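Local coordinates for transcriptional regulatory protein FIXJ (PDB 1DBW) that acts, once activated by its partner FixL, as a transcriptional activator that switches on nitrogen-fixation genes, the part here being its magnesium-binding receiver domain, at residues 18-23 with 30-35; 38-43 with 63-68; 48-53 with 116-121; 100-105 with 109-114. The protein carries 2 engineered substitutions. All blocks are in the same frame, centred on the assembly; numbering follows the deposited sequence.

Interaction 1 (18-23 with 30-35); sequences SLAFML and VKMHQS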
loop_
_atom_site.group_PDB
_atom_site.type_symbol
_atom_site.label_atom_id
_atom_site.label_comp_id
_atom_site.label_asym_id
_atom_site.label_seq_id
_atom_site.Cartn_x
_atom_site.Cartn_y
_atom_site.Cartn_z
ATOM N N SER A 18 -7.866 6.336 9.539
ATOM C CA SER A 18 -8.572 5.142 10.004
ATOM C C SER A 18 -7.722 3.872 9.871
ATOM O O SER A 18 -7.532 3.136 10.844
ATOM C CB SER A 18 -9.878 4.991 9.217
ATOM O OG SER A 18 -10.494 3.747 9.483
ATOM N N LEU A 19 -7.194 3.637 8.670
ATOM C CA LEU A 19 -6.359 2.457 8.404
ATOM C C LEU A 19 -5.074 2.522 9.214
ATOM O O LEU A 19 -4.714 1.560 9.891
ATOM C CB LEU A 19 -5.993 2.331 6.911
ATOM C CG LEU A 19 -5.121 1.105 6.562
ATOM C CD1 LEU A 19 -5.817 -0.179 7.048
ATOM C CD2 LEU A 19 -4.874 1.007 5.047
ATOM N N ALA A 20 -4.406 3.672 9.163
ATOM C CA ALA A 20 -3.142 3.818 9.876
ATOM C C ALA A 20 -3.291 3.600 11.364
ATOM O O ALA A 20 -2.474 2.893 11.981
ATOM C CB ALA A 20 -2.544 5.198 9.614
ATOM N N PHE A 21 -4.305 4.239 11.950
ATOM C CA PHE A 21 -4.545 4.106 13.385
ATOM C C PHE A 21 -4.867 2.658 13.746
ATOM O O PHE A 21 -4.391 2.142 14.761
ATOM C CB PHE A 21 -5.660 5.042 13.847
ATOM C CG PHE A 21 -5.280 6.507 13.817
ATOM C CD1 PHE A 21 -6.099 7.463 14.420
ATOM C CD2 PHE A 21 -4.085 6.932 13.225
ATOM C CE1 PHE A 21 -5.730 8.820 14.440
ATOM C CE2 PHE A 21 -3.713 8.287 13.240
ATOM C CZ PHE A 21 -4.538 9.227 13.851
ATOM N N MET A 22 -5.658 1.996 12.912
ATOM C CA MET A 22 -6.001 0.605 13.163
ATOM C C MET A 22 -4.755 -0.278 13.134
ATOM O O MET A 22 -4.591 -1.106 14.008
ATOM C CB MET A 22 -7.036 0.100 12.158
ATOM C CG MET A 22 -7.460 -1.347 12.388
ATOM S SD MET A 22 -6.324 -2.599 11.763
ATOM C CE MET A 22 -6.556 -2.373 9.937
ATOM N N LEU A 23 -3.852 -0.054 12.177
ATOM C CA LEU A 23 -2.630 -0.848 12.096
ATOM C C LEU A 23 -1.738 -0.543 13.286
ATOM O O LEU A 23 -1.152 -1.454 13.896
ATOM C CB LEU A 23 -1.902 -0.585 10.769
ATOM C CG LEU A 23 -2.699 -1.108 9.563
ATOM C CD1 LEU A 23 -1.925 -0.719 8.289
ATOM C CD2 LEU A 23 -2.850 -2.623 9.659
ATOM N N VAL A 30 4.055 2.059 11.432
ATOM C CA VAL A 30 3.265 2.619 10.347
ATOM C C VAL A 30 3.716 4.016 10.054
ATOM O O VAL A 30 4.004 4.777 10.977
ATOM C CB VAL A 30 1.774 2.709 10.791
ATOM C CG1 VAL A 30 0.943 3.468 9.763
ATOM C CG2 VAL A 30 1.212 1.316 10.971
ATOM N N LYS A 31 3.755 4.333 8.764
ATOM C CA LYS A 31 4.091 5.711 8.352
ATOM C C LYS A 31 3.053 6.102 7.307
ATOM O O LYS A 31 2.870 5.379 6.320
ATOM C CB LYS A 31 5.470 5.732 7.737
ATOM C CG LYS A 31 5.963 7.164 7.422
ATOM C CD LYS A 31 7.368 7.124 6.764
ATOM C CE LYS A 31 7.815 8.507 6.310
ATOM N NZ LYS A 31 8.319 9.364 7.442
ATOM N N MET A 32 2.418 7.255 7.527
ATOM C CA MET A 32 1.382 7.776 6.632
ATOM C C MET A 32 2.010 8.808 5.732
ATOM O O MET A 32 2.653 9.748 6.201
ATOM C CB MET A 32 0.298 8.488 7.439
ATOM C CG MET A 32 -1.056 7.838 7.415
ATOM S SD MET A 32 -2.171 8.664 8.569
ATOM C CE MET A 32 -2.160 10.351 7.927
ATOM N N HIS A 33 1.775 8.672 4.438
ATOM C CA HIS A 33 2.316 9.623 3.470
ATOM C C HIS A 33 1.131 10.409 2.960
ATOM O O HIS A 33 0.126 9.827 2.598
ATOM C CB HIS A 33 2.991 8.870 2.322
ATOM C CG HIS A 33 4.162 8.055 2.770
ATOM N ND1 HIS A 33 5.451 8.554 2.800
ATOM C CD2 HIS A 33 4.227 6.803 3.286
ATOM C CE1 HIS A 33 6.258 7.638 3.315
ATOM N NE2 HIS A 33 5.540 6.570 3.618
ATOM N N GLN A 34 1.281 11.724 2.902
ATOM C CA GLN A 34 0.197 12.609 2.466
ATOM C C GLN A 34 -0.207 12.454 1.010
ATOM O O GLN A 34 -1.323 12.807 0.641
ATOM C CB GLN A 34 0.557 14.049 2.762
ATOM N N SER A 35 0.693 11.929 0.180
ATOM C CA SER A 35 0.382 11.737 -1.233
ATOM C C SER A 35 1.270 10.702 -1.906
ATOM O O SER A 35 2.318 10.327 -1.377
ATOM C CB SER A 35 0.536 13.066 -2.000
ATOM O OG SER A 35 1.893 13.495 -2.005
#

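Interaction 2 (38-43 with 63-68); sequences AFLAFA and VELLRN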
loop_
_atom_site.group_PDB
_atom_site.type_symbol
_atom_site.label_atom_id
_atom_site.label_comp_id
_atom_site.label_asym_id
_atom_site.label_seq_id
_atom_site.Cartn_x
_atom_site.Cartn_y
_atom_site.Cartn_z
ATOM N N ALA A 38 4.648 12.266 -2.502
ATOM C CA ALA A 38 5.452 12.301 -1.295
ATOM C C ALA A 38 6.088 10.932 -1.088
ATOM O O ALA A 38 7.274 10.842 -0.757
ATOM C CB ALA A 38 4.590 12.671 -0.093
ATOM N N PHE A 39 5.308 9.875 -1.307
ATOM C CA PHE A 39 5.868 8.546 -1.117
ATOM C C PHE A 39 6.964 8.230 -2.123
ATOM O O PHE A 39 8.004 7.667 -1.758
ATOM C CB PHE A 39 4.804 7.452 -1.115
ATOM C CG PHE A 39 5.386 6.078 -0.974
ATOM C CD1 PHE A 39 5.879 5.654 0.259
ATOM C CD2 PHE A 39 5.541 5.259 -2.074
ATOM C CE1 PHE A 39 6.528 4.458 0.381
ATOM C CE2 PHE A 39 6.190 4.056 -1.964
ATOM C CZ PHE A 39 6.691 3.652 -0.732
ATOM N N LEU A 40 6.743 8.581 -3.389
ATOM C CA LEU A 40 7.753 8.339 -4.409
ATOM C C LEU A 40 9.071 9.053 -4.080
ATOM O O LEU A 40 10.142 8.543 -4.362
ATOM C CB LEU A 40 7.231 8.804 -5.768
ATOM C CG LEU A 40 6.395 7.783 -6.519
ATOM C CD1 LEU A 40 5.614 8.496 -7.599
ATOM C CD2 LEU A 40 7.310 6.725 -7.142
ATOM N N ALA A 41 8.985 10.242 -3.485
ATOM C CA ALA A 41 10.172 10.999 -3.132
ATOM C C ALA A 41 10.931 10.325 -1.996
ATOM O O ALA A 41 12.174 10.347 -1.947
ATOM C CB ALA A 41 9.793 12.453 -2.761
ATOM N N PHE A 42 10.178 9.680 -1.116
ATOM C CA PHE A 42 10.739 8.978 0.031
ATOM C C PHE A 42 11.185 7.544 -0.284
ATOM O O PHE A 42 12.116 7.030 0.340
ATOM C CB PHE A 42 9.667 8.922 1.149
ATOM C CG PHE A 42 10.167 8.364 2.457
ATOM C CD1 PHE A 42 10.893 9.172 3.323
ATOM C CD2 PHE A 42 9.963 7.020 2.790
ATOM C CE1 PHE A 42 11.427 8.668 4.503
ATOM C CE2 PHE A 42 10.491 6.495 3.975
ATOM C CZ PHE A 42 11.226 7.324 4.830
ATOM N N ALA A 43 10.608 6.942 -1.311
ATOM C CA ALA A 43 10.852 5.541 -1.626
ATOM C C ALA A 43 12.294 5.041 -1.649
ATOM O O ALA A 43 12.540 3.948 -1.160
ATOM C CB ALA A 43 10.104 5.115 -2.898
ATOM N N VAL A 63 -1.763 1.651 -9.209
ATOM C CA VAL A 63 -1.098 1.095 -10.387
ATOM C C VAL A 63 -0.023 2.028 -10.968
ATOM O O VAL A 63 1.078 1.583 -11.316
ATOM C CB VAL A 63 -2.140 0.705 -11.474
ATOM C CG1 VAL A 63 -1.447 0.342 -12.776
ATOM C CG2 VAL A 63 -2.969 -0.462 -10.989
ATOM N N GLU A 64 -0.334 3.320 -11.086
ATOM C CA GLU A 64 0.623 4.297 -11.606
ATOM C C GLU A 64 1.779 4.452 -10.614
ATOM O O GLU A 64 2.939 4.591 -11.004
ATOM C CB GLU A 64 -0.064 5.647 -11.808
ATOM C CG GLU A 64 -1.155 5.624 -12.876
ATOM C CD GLU A 64 -2.115 6.796 -12.753
ATOM O OE1 GLU A 64 -3.320 6.549 -12.513
ATOM O OE2 GLU A 64 -1.667 7.960 -12.882
ATOM N N LEU A 65 1.462 4.398 -9.325
ATOM C CA LEU A 65 2.504 4.513 -8.320
ATOM C C LEU A 65 3.470 3.318 -8.464
ATOM O O LEU A 65 4.691 3.508 -8.430
ATOM C CB LEU A 65 1.884 4.588 -6.916
ATOM C CG LEU A 65 2.890 4.603 -5.751
ATOM C CD1 LEU A 65 3.853 5.760 -5.905
ATOM C CD2 LEU A 65 2.127 4.700 -4.426
ATOM N N LEU A 66 2.931 2.106 -8.634
ATOM C CA LEU A 66 3.755 0.903 -8.814
ATOM C C LEU A 66 4.626 1.015 -10.044
ATOM O O LEU A 66 5.811 0.657 -10.025
ATOM C CB LEU A 66 2.894 -0.357 -8.920
ATOM C CG LEU A 66 2.024 -0.673 -7.702
ATOM C CD1 LEU A 66 1.376 -2.023 -7.869
ATOM C CD2 LEU A 66 2.877 -0.642 -6.428
ATOM N N ARG A 67 4.061 1.604 -11.094
ATOM C CA ARG A 67 4.777 1.786 -12.344
ATOM C C ARG A 67 5.917 2.765 -12.131
ATOM O O ARG A 67 7.049 2.506 -12.542
ATOM C CB ARG A 67 3.817 2.301 -13.421
ATOM N N ASN A 68 5.628 3.864 -11.432
ATOM C CA ASN A 68 6.622 4.893 -11.130
ATOM C C ASN A 68 7.736 4.349 -10.221
ATOM O O ASN A 68 8.910 4.717 -10.364
ATOM C CB ASN A 68 5.956 6.116 -10.515
ATOM C CG ASN A 68 5.087 6.894 -11.520
ATOM O OD1 ASN A 68 4.450 7.876 -11.161
ATOM N ND2 ASN A 68 5.072 6.457 -12.770
#

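Interaction 3 (48-53 with 116-121); sequences NGVLVT and ERASEH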
loop_
_atom_site.group_PDB
_atom_site.type_symbol
_atom_site.label_atom_id
_atom_site.label_comp_id
_atom_site.label_asym_id
_atom_site.label_seq_id
_atom_site.Cartn_x
_atom_site.Cartn_y
_atom_site.Cartn_z
ATOM N N ASN A 48 13.184 -2.190 4.438
ATOM C CA ASN A 48 12.240 -3.104 5.085
ATOM C C ASN A 48 10.876 -2.445 5.220
ATOM O O ASN A 48 10.350 -2.248 6.317
ATOM C CB ASN A 48 12.758 -3.552 6.458
ATOM C CG ASN A 48 14.237 -3.817 6.455
ATOM O OD1 ASN A 48 14.714 -4.708 5.758
ATOM N ND2 ASN A 48 14.986 -3.025 7.227
ATOM N N GLY A 49 10.293 -2.135 4.081
ATOM C CA GLY A 49 8.983 -1.529 4.118
ATOM C C GLY A 49 8.000 -2.199 3.187
ATOM O O GLY A 49 8.390 -2.803 2.176
ATOM N N VAL A 50 6.740 -2.206 3.615
ATOM C CA VAL A 50 5.644 -2.715 2.788
ATOM C C VAL A 50 4.801 -1.497 2.436
ATOM O O VAL A 50 4.537 -0.657 3.287
ATOM C CB VAL A 50 4.753 -3.735 3.571
ATOM C CG1 VAL A 50 3.473 -4.100 2.776
ATOM C CG2 VAL A 50 5.562 -4.974 3.823
ATOM N N LEU A 51 4.268 -1.471 1.224
ATOM C CA LEU A 51 3.442 -0.342 0.802
ATOM C C LEU A 51 1.983 -0.747 0.731
ATOM O O LEU A 51 1.673 -1.860 0.285
ATOM C CB LEU A 51 3.867 0.097 -0.599
ATOM C CG LEU A 51 2.937 1.096 -1.323
ATOM C CD1 LEU A 51 2.885 2.489 -0.598
ATOM C CD2 LEU A 51 3.508 1.258 -2.753
ATOM N N VAL A 52 1.121 0.121 1.254
ATOM C CA VAL A 52 -0.329 -0.128 1.173
ATOM C C VAL A 52 -0.902 1.125 0.541
ATOM O O VAL A 52 -0.776 2.221 1.094
ATOM C CB VAL A 52 -0.964 -0.363 2.516
ATOM C CG1 VAL A 52 -2.482 -0.548 2.343
ATOM C CG2 VAL A 52 -0.399 -1.655 3.161
ATOM N N THR A 53 -1.549 0.970 -0.625
ATOM C CA THR A 53 -2.135 2.130 -1.268
ATOM C C THR A 53 -3.659 2.112 -1.218
ATOM O O THR A 53 -4.264 1.044 -1.157
ATOM C CB THR A 53 -1.748 2.197 -2.770
ATOM O OG1 THR A 53 -2.401 1.139 -3.475
ATOM C CG2 THR A 53 -0.231 2.043 -2.961
ATOM N N GLU A 116 1.032 -8.932 6.286
ATOM C CA GLU A 116 1.993 -9.925 6.789
ATOM C C GLU A 116 2.531 -10.788 5.624
ATOM O O GLU A 116 3.739 -11.040 5.530
ATOM C CB GLU A 116 1.331 -10.782 7.871
ATOM C CG GLU A 116 0.876 -9.960 9.070
ATOM C CD GLU A 116 0.149 -10.795 10.117
ATOM O OE1 GLU A 116 0.071 -10.345 11.283
ATOM O OE2 GLU A 116 -0.353 -11.887 9.775
ATOM N N ARG A 117 1.655 -11.131 4.688
ATOM C CA ARG A 117 2.052 -11.924 3.512
ATOM C C ARG A 117 3.053 -11.127 2.685
ATOM O O ARG A 117 4.059 -11.668 2.223
ATOM C CB ARG A 117 0.838 -12.218 2.629
ATOM C CG ARG A 117 0.551 -13.697 2.371
ATOM C CD ARG A 117 0.032 -14.421 3.610
ATOM N NE ARG A 117 1.052 -14.538 4.651
ATOM C CZ ARG A 117 0.824 -14.345 5.951
ATOM N NH1 ARG A 117 -0.400 -14.031 6.371
ATOM N NH2 ARG A 117 1.826 -14.448 6.826
ATOM N N ALA A 118 2.769 -9.835 2.497
ATOM C CA ALA A 118 3.659 -8.990 1.720
ATOM C C ALA A 118 5.012 -8.806 2.422
ATOM O O ALA A 118 6.039 -8.731 1.750
ATOM C CB ALA A 118 3.017 -7.620 1.442
ATOM N N SER A 119 5.013 -8.807 3.756
ATOM C CA SER A 119 6.258 -8.606 4.508
ATOM C C SER A 119 7.197 -9.795 4.329
ATOM O O SER A 119 8.402 -9.675 4.530
ATOM C CB SER A 119 5.969 -8.412 6.002
ATOM O OG SER A 119 5.634 -9.659 6.610
ATOM N N GLU A 120 6.637 -10.940 3.960
ATOM C CA GLU A 120 7.431 -12.150 3.755
ATOM C C GLU A 120 8.299 -12.031 2.497
ATOM O O GLU A 120 9.281 -12.758 2.339
ATOM C CB GLU A 120 6.509 -13.368 3.669
ATOM C CG GLU A 120 6.664 -14.367 4.818
ATOM C CD GLU A 120 6.254 -13.817 6.168
ATOM O OE1 GLU A 120 5.042 -13.845 6.478
ATOM O OE2 GLU A 120 7.146 -13.385 6.936
ATOM N N HIS A 121 7.979 -11.063 1.644
ATOM C CA HIS A 121 8.737 -10.839 0.421
ATOM C C HIS A 121 9.984 -9.999 0.681
ATOM O O HIS A 121 10.754 -9.732 -0.241
ATOM C CB HIS A 121 7.869 -10.184 -0.647
ATOM C CG HIS A 121 6.872 -11.112 -1.270
ATOM N ND1 HIS A 121 5.595 -11.280 -0.777
ATOM C CD2 HIS A 121 6.959 -11.914 -2.360
ATOM C CE1 HIS A 121 4.938 -12.140 -1.533
ATOM N NE2 HIS A 121 5.742 -12.538 -2.501
#

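Interaction 4 (100-105 with 109-114); sequences DFIEKP and TVIIEA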
loop_
_atom_site.group_PDB
_atom_site.type_symbol
_atom_site.label_atom_id
_atom_site.label_comp_id
_atom_site.label_asym_id
_atom_site.label_seq_id
_atom_site.Cartn_x
_atom_site.Cartn_y
_atom_site.Cartn_z
ATOM N N ASP A 100 -0.794 -8.321 -3.648
ATOM C CA ASP A 100 -2.219 -8.622 -3.561
ATOM C C ASP A 100 -3.026 -7.352 -3.663
ATOM O O ASP A 100 -2.493 -6.252 -3.603
ATOM C CB ASP A 100 -2.566 -9.310 -2.235
ATOM C CG ASP A 100 -3.808 -10.224 -2.337
ATOM O OD1 ASP A 100 -4.482 -10.301 -3.400
ATOM O OD2 ASP A 100 -4.096 -10.904 -1.337
ATOM N N PHE A 101 -4.317 -7.518 -3.898
ATOM C CA PHE A 101 -5.211 -6.378 -3.923
ATOM C C PHE A 101 -6.213 -6.702 -2.829
ATOM O O PHE A 101 -6.380 -7.873 -2.449
ATOM C CB PHE A 101 -5.990 -6.256 -5.249
ATOM C CG PHE A 101 -7.005 -7.352 -5.456
ATOM C CD1 PHE A 101 -8.345 -7.176 -5.080
ATOM C CD2 PHE A 101 -6.615 -8.583 -5.995
ATOM C CE1 PHE A 101 -9.286 -8.222 -5.245
ATOM C CE2 PHE A 101 -7.528 -9.611 -6.163
ATOM C CZ PHE A 101 -8.878 -9.431 -5.785
ATOM N N ILE A 102 -6.829 -5.668 -2.292
ATOM C CA ILE A 102 -7.867 -5.848 -1.298
ATOM C C ILE A 102 -9.020 -4.944 -1.672
ATOM O O ILE A 102 -8.891 -3.738 -1.663
ATOM C CB ILE A 102 -7.418 -5.449 0.092
ATOM C CG1 ILE A 102 -6.232 -6.324 0.540
ATOM C CG2 ILE A 102 -8.606 -5.588 1.071
ATOM C CD1 ILE A 102 -6.568 -7.771 0.748
ATOM N N GLU A 103 -10.163 -5.542 -1.973
ATOM C CA GLU A 103 -11.348 -4.781 -2.345
ATOM C C GLU A 103 -12.067 -4.238 -1.096
ATOM O O GLU A 103 -12.239 -4.955 -0.107
ATOM C CB GLU A 103 -12.291 -5.713 -3.135
ATOM C CG GLU A 103 -13.598 -5.064 -3.565
ATOM C CD GLU A 103 -14.584 -6.066 -4.177
ATOM O OE1 GLU A 103 -14.252 -7.262 -4.368
ATOM O OE2 GLU A 103 -15.723 -5.649 -4.439
ATOM N N LYS A 104 -12.444 -2.964 -1.148
ATOM C CA LYS A 104 -13.168 -2.296 -0.089
ATOM C C LYS A 104 -14.670 -2.615 -0.157
ATOM O O LYS A 104 -15.213 -2.834 -1.252
ATOM C CB LYS A 104 -13.024 -0.778 -0.241
ATOM C CG LYS A 104 -11.634 -0.263 -0.053
ATOM C CD LYS A 104 -11.599 1.245 0.081
ATOM C CE LYS A 104 -11.608 1.933 -1.268
ATOM N NZ LYS A 104 -11.337 3.377 -1.095
ATOM N N PRO A 105 -15.338 -2.721 1.010
ATOM C CA PRO A 105 -14.793 -2.576 2.371
ATOM C C PRO A 105 -14.125 -3.891 2.749
ATOM O O PRO A 105 -14.452 -4.962 2.187
ATOM C CB PRO A 105 -16.046 -2.362 3.238
ATOM C CG PRO A 105 -17.117 -1.938 2.249
ATOM C CD PRO A 105 -16.815 -2.765 1.038
ATOM N N THR A 109 -8.863 -7.959 9.909
ATOM C CA THR A 109 -8.060 -9.174 9.875
ATOM C C THR A 109 -7.548 -9.479 8.472
ATOM O O THR A 109 -6.418 -9.910 8.310
ATOM C CB THR A 109 -8.842 -10.382 10.409
ATOM O OG1 THR A 109 -10.005 -10.566 9.599
ATOM C CG2 THR A 109 -9.260 -10.140 11.851
ATOM N N VAL A 110 -8.347 -9.148 7.459
ATOM C CA VAL A 110 -7.968 -9.408 6.081
ATOM C C VAL A 110 -6.817 -8.542 5.569
ATOM O O VAL A 110 -5.912 -9.059 4.893
ATOM C CB VAL A 110 -9.174 -9.285 5.123
ATOM C CG1 VAL A 110 -8.724 -9.268 3.674
ATOM C CG2 VAL A 110 -10.084 -10.465 5.333
ATOM N N ILE A 111 -6.839 -7.250 5.884
ATOM C CA ILE A 111 -5.759 -6.391 5.429
ATOM C C ILE A 111 -4.502 -6.733 6.233
ATOM O O ILE A 111 -3.401 -6.710 5.698
ATOM C CB ILE A 111 -6.108 -4.894 5.544
ATOM C CG1 ILE A 111 -5.031 -4.046 4.857
ATOM C CG2 ILE A 111 -6.230 -4.467 6.986
ATOM C CD1 ILE A 111 -4.834 -4.370 3.421
ATOM N N ILE A 112 -4.665 -7.058 7.507
ATOM C CA ILE A 112 -3.492 -7.426 8.325
ATOM C C ILE A 112 -2.811 -8.690 7.752
ATOM O O ILE A 112 -1.587 -8.763 7.644
ATOM C CB ILE A 112 -3.900 -7.625 9.800
ATOM C CG1 ILE A 112 -4.222 -6.256 10.417
ATOM C CG2 ILE A 112 -2.788 -8.331 10.601
ATOM C CD1 ILE A 112 -4.930 -6.327 11.759
ATOM N N GLU A 113 -3.599 -9.687 7.365
ATOM C CA GLU A 113 -3.014 -10.897 6.792
ATOM C C GLU A 113 -2.286 -10.599 5.484
ATOM O O GLU A 113 -1.208 -11.145 5.243
ATOM C CB GLU A 113 -4.082 -11.973 6.580
ATOM C CG GLU A 113 -4.795 -12.376 7.868
ATOM C CD GLU A 113 -4.197 -13.602 8.534
ATOM O OE1 GLU A 113 -2.957 -13.761 8.483
ATOM O OE2 GLU A 113 -4.974 -14.406 9.116
ATOM N N ALA A 114 -2.870 -9.744 4.643
ATOM C CA ALA A 114 -2.243 -9.369 3.382
ATOM C C ALA A 114 -0.899 -8.662 3.634
ATOM O O ALA A 114 0.085 -8.956 2.959
ATOM C CB ALA A 114 -3.179 -8.479 2.568
#

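Interaction 1 (18-23 with 30-35)
Both methyl branches of Val30 reach helix 13-25, and everything that passes between 18-23 and 30-35 is apolar packing. The two branches divide the work. CG1, anti to the backbone N (chi1 172°), faces the methyl of Ala20, with Val30 CG1 3.9 Å from Ala20 CB, while CG2 rests on the root of the next inward-facing side chain, Val30 CG2 lying 3.7 Å from Leu23 CB. Val30 thus bridges two helix residues three apart. With an alanine here the helix would probably lose both methyl contacts, leaving a gap at Leu23 and Ala20 held from the strand by Met32 alone.

The remaining apolar contact is made by a thioether. Met32, two residues further on and on the same side of the strand, lays CG and SD alongside the Ala20 methyl, with Met32 SD 3.6 Å from Ala20 CB; the bend at chi3 (59°) then carries CE away from it. Met32 also touches Arg16, an earlier residue of the same helix, and Leu23 continues past Val30 to Val6 and Ile8 of strand 5-10 and Ile115 of helix 108-119.

Helix and strand segments run antiparallel, 170° between directions and 8.7 Å between axes. The contact packs the helix of a beta-alpha-beta crossover (strand 5-10, helix 13-25, strand 29-33) on its second strand, the unit with which the doubly wound receiver fold of the CheY family begins.

Interaction 2 (38-43 with 63-68)
Leu40 and Leu65 meet through different first torsions: Leu65 sets CG anti to its own backbone N (chi1 175°), whereas Leu40 sets CG beside the N and opposite the carbonyl carbon (chi1 -86°). The two side chains slide past each other in opposite directions. They join helices 36-42 and 62-71, neighbours on one face of the doubly wound beta/alpha receiver fold; the segments run nearly parallel, crossing at -21° with axes 10.8 Å apart. Packing is tight at the centre, where Leu40 CG lies 3.3 Å from Leu65 CD1, closer than ordinary van der Waals contact.

The other branch of Leu65 looks deeper, and its CD2 comes obliquely to the Phe39 ring, 4.2 Å from Phe39 CD2. Beneath this pair is strand 49-54: both residues touch Leu51. Leu40 also reaches Met60, Leu69 and Leu72. With an alanine here, Leu65 CD1 would probably lose its close neighbour and Asn68 part of its cover, opening a gap between the helices.

Toward the outer side Leu40 crosses Asn68 at about a right angle, both its methyls meeting the aliphatic root of the amide side chain, with Leu40 CD2 3.7 Å from Asn68 CB.

Interaction 3 (48-53 with 116-121)
Val50 of the central strand 49-54 receives the C-terminal part of helix 108-119, touching Ala118 and Ser119. Taken in order, 116-121 starts with Glu116, whose contribution is its carbonyl: Glu116 O accepts a short bond from Ser119 OG at 2.6 Å, the hydroxyl approaching at a C=O...donor angle of 125° and tilted 18° from the carbonyl plane. Arg117 forms a salt bridge within the segment: Arg117 NH2 is 3.3 Å from Glu120 OE1, and the oxygen lies somewhat out of the guanidinium plane.

Ala118 points its methyl at the strand, and Val50 CG1 sits 3.8 Å from Ala118 CB; the same methyl touches Ile79 on the neighbouring strand 78-82. Ser119 follows with its backbone rather than its hydroxyl, Val50 CG2 lying 3.8 Å from Ser119 CA. Its OG is held between the backbone N and the carbonyl carbon (chi1 75°), which brings it back to the helix. Beyond Glu120, His121 places its ring edge in plane with Ala118 O and makes a weak hydrogen bond from His121 ND1 to Arg117 O at 3.4 Å; its side chain also touches Pro77 and Val99.

Polar and apolar roles are therefore separated. A buried serine spends its hydroxyl inside the helix and presents carbon to the strand, so between these two segments the contact rests on apolar burial and close fit.

Interaction 4 (100-105 with 109-114)
No flat group takes part where Ile102 meets Val110, Ile111 and Ala114. The nearby ring of Phe101 starts on the other side of strand 100-103 and packs on Ala90 and Met94 of helix 87-95. The carboxylate of Asp100 turns back on its own strand, Asp100 OD1 taking a weak bond from Phe101 N at 2.8 Å.

Ile102 alone among the strand residues makes the close contacts. Its CG1 stands beside the backbone N (chi1 -61°), and the second bend (chi2 -67°) sends CD1 between two helix residues four apart: Ile102 CD1 is 3.9 Å from Val110 CG1 and likewise from Ala114 CB. One atom back along the chain, Ile102 CG1 meets the end of Ile111, 3.8 Å from Ile111 CD1. Ile111 also rests on Ile79 of the sheet and Met22 of helix 13-25.

Strand and helix segments are antiparallel, 171° between directions and 9.6 Å between their axes. Past the strand, a cis peptide precedes Pro105, as in other receiver domains. Hydrocarbon contacts alone join these two segments and seat the edge strand on the last helix, while Lys104, just beyond, forms a salt bridge with Asp54, a magnesium-binding residue and the predicted phosphorylation site.

From the N terminus, interaction 1 closes first, a short loop joining helix 13-25 to edge strand 29-33. Interaction 2 comes after it in series, and the two touch where His33 meets Phe39. Interactions 2 and 3 cross, because strand 49-54 comes between the two helices of interaction 2 in the sequence, while its partner helix follows both; Leu51 and Thr53 pack on side chains of interaction 2. Interaction 3 closes the longest loop, and interaction 4 is nested inside it, using the same helix. Interactions 1, 3 and 4 tie both edge strands and the central strand to helices 13-25 and 108-119 on one face, and interaction 2 joins helices 36-42 and 62-71 on the other.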